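Local coordinates for carboxymuconolactone decarboxylase family protein (Methanocaldococcus jannaschii, PDB 3D7I), which probably acts as a peroxiredoxin-like oxidoreductase of the AhpD-like superfamily, possibly taking part in oxygen detoxification, at residues Asp81-Val86 against Thr96-Ile101. Sequence-based numbering, arbitrary orientation. Where two conformers were deposited one is given.
Sequences DVLRVV and TKAMKI. With SO4 (sulfate ion), chain E.
Leu83 sets its CG anti to the carbonyl carbon (chi1 -62°) and, with chi2 at -170°, spreads both methyls against Ala98 and Met99. CD2 meets Ala98 CB at 3.6 Å. CD1 lies over the backbone where these two residues join, 3.6 Å from Met99 N, and also 3.8 Å from the selenium of Met99, a selenomethionine whose chain bends at chi2 to bring SE alongside. No hydrogen bond joins the two segments; the contact is apolar, and at Leu83 and Ala98 the CA atoms come within 7.1 Å.

Arg84, the next residue, starts away from 96-101 at its CB. Its guanidinium presents an edge to a sulfate, probably from the crystallisation liquor, whose sulfur lies in the guanidinium plane; Arg84 NH1 and NH2 each give a weak hydrogen bond, 3.3 Å, to sulfate O1. Leu22 N and Asp21 N of the third subunit also hold this anion, while Arg84 NH2 also hydrogen-bonds Thr32 O of the second subunit, another copy of the protein. A methionine in place of Arg84 would probably leave the sulfate without this charged partner and the Thr32 carbonyl without this donor.

The contact joins helices 76-90 and 92-104, neighbours in sequence, through a buried apolar patch, with Ala53 of helix 41-53 touching both Leu83 and Ala98.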
# COMPACT_ATOMS: atom_id res chain seq x y z
N ASP B 81 -3.40 -19.44 -11.72
CA ASP B 81 -4.41 -19.65 -10.67
C ASP B 81 -4.16 -18.78 -9.43
O ASP B 81 -5.10 -18.35 -8.79
CB ASP B 81 -4.47 -21.11 -10.23
CG ASP B 81 -5.20 -22.02 -11.22
OD1 ASP B 81 -5.97 -21.54 -12.09
OD2 ASP B 81 -5.03 -23.24 -11.07
N VAL B 82 -2.89 -18.54 -9.10
CA VAL B 82 -2.54 -17.57 -8.08
C VAL B 82 -3.05 -16.17 -8.48
O VAL B 82 -3.67 -15.45 -7.66
CB VAL B 82 -1.02 -17.53 -7.82
CG1 VAL B 82 -0.65 -16.42 -6.83
CG2 VAL B 82 -0.48 -18.94 -7.36
N LEU B 83 -2.87 -15.82 -9.75
CA LEU B 83 -3.24 -14.49 -10.23
C LEU B 83 -4.75 -14.27 -10.23
O LEU B 83 -5.22 -13.14 -10.04
CB LEU B 83 -2.63 -14.24 -11.59
CG LEU B 83 -1.10 -14.26 -11.62
CD1 LEU B 83 -0.59 -13.75 -12.98
CD2 LEU B 83 -0.48 -13.43 -10.45
N ARG B 84 -5.53 -15.35 -10.35
CA ARG B 84 -6.99 -15.22 -10.21
C ARG B 84 -7.34 -14.65 -8.84
O ARG B 84 -8.16 -13.74 -8.69
CB ARG B 84 -7.65 -16.59 -10.41
CG ARG B 84 -7.52 -17.15 -11.81
CD ARG B 84 -7.96 -18.60 -11.88
NE ARG B 84 -9.33 -18.72 -12.27
CZ ARG B 84 -9.77 -18.95 -13.51
NH1 ARG B 84 -8.98 -19.08 -14.56
NH2 ARG B 84 -11.04 -19.04 -13.70
N VAL B 85 -6.65 -15.14 -7.83
CA VAL B 85 -6.82 -14.64 -6.46
C VAL B 85 -6.32 -13.21 -6.30
O VAL B 85 -6.96 -12.41 -5.64
CB VAL B 85 -6.15 -15.58 -5.43
CG1 VAL B 85 -6.50 -15.12 -3.97
CG2 VAL B 85 -6.60 -17.04 -5.65
N VAL B 86 -5.18 -12.87 -6.92
CA VAL B 86 -4.74 -11.47 -6.97
C VAL B 86 -5.82 -10.55 -7.53
O VAL B 86 -6.05 -9.48 -6.98
CB VAL B 86 -3.42 -11.32 -7.77
CG1 VAL B 86 -3.03 -9.86 -7.94
CG2 VAL B 86 -2.30 -12.09 -7.03
N THR B 96 -3.49 -7.53 -14.24
CA THR B 96 -3.06 -7.42 -15.65
C THR B 96 -1.54 -7.27 -15.72
O THR B 96 -0.91 -7.86 -16.60
CB THR B 96 -3.80 -6.27 -16.38
OG1 THR B 96 -3.50 -5.06 -15.72
CG2 THR B 96 -5.30 -6.48 -16.37
N LYS B 97 -0.93 -6.53 -14.79
CA LYS B 97 0.52 -6.38 -14.75
C LYS B 97 1.16 -7.75 -14.57
O LYS B 97 2.10 -8.10 -15.29
CB LYS B 97 0.94 -5.45 -13.59
CG LYS B 97 2.44 -5.23 -13.44
CD LYS B 97 2.77 -4.11 -12.44
CE LYS B 97 4.06 -3.39 -12.80
NZ LYS B 97 3.87 -2.47 -13.95
N ALA B 98 0.65 -8.52 -13.61
CA ALA B 98 1.21 -9.85 -13.28
C ALA B 98 1.04 -10.85 -14.42
O ALA B 98 1.96 -11.65 -14.73
CB ALA B 98 0.57 -10.39 -11.98
N MSE B 99 -0.13 -10.79 -15.06
CA MSE B 99 -0.41 -11.69 -16.17
C MSE B 99 0.56 -11.42 -17.30
O MSE B 99 1.04 -12.35 -17.93
CB MSE B 99 -1.85 -11.57 -16.69
CG MSE B 99 -2.86 -12.37 -15.97
SE MSE B 99 -2.63 -14.33 -16.13
CE MSE B 99 -1.85 -14.43 -17.33
N LYS B 100 0.84 -10.14 -17.58
CA LYS B 100 1.80 -9.77 -18.63
C LYS B 100 3.22 -10.27 -18.35
O LYS B 100 3.92 -10.74 -19.26
CB LYS B 100 1.78 -8.26 -18.84
CG LYS B 100 2.78 -7.77 -19.91
N ILE B 101 3.64 -10.15 -17.10
CA ILE B 101 4.92 -10.66 -16.65
C ILE B 101 4.98 -12.18 -16.83
O ILE B 101 5.97 -12.72 -17.35
CB ILE B 101 5.21 -10.27 -15.19
CG1 ILE B 101 5.36 -8.75 -15.03
CG2 ILE B 101 6.47 -10.98 -14.68
CD1 ILE B 101 5.35 -8.27 -13.57
S SO4 E . -11.41 -20.19 -17.35
O1 SO4 E . -11.21 -18.82 -17.03
O2 SO4 E . -12.25 -20.79 -16.32
O3 SO4 E . -12.05 -20.36 -18.67
O4 SO4 E . -10.09 -20.82 -17.39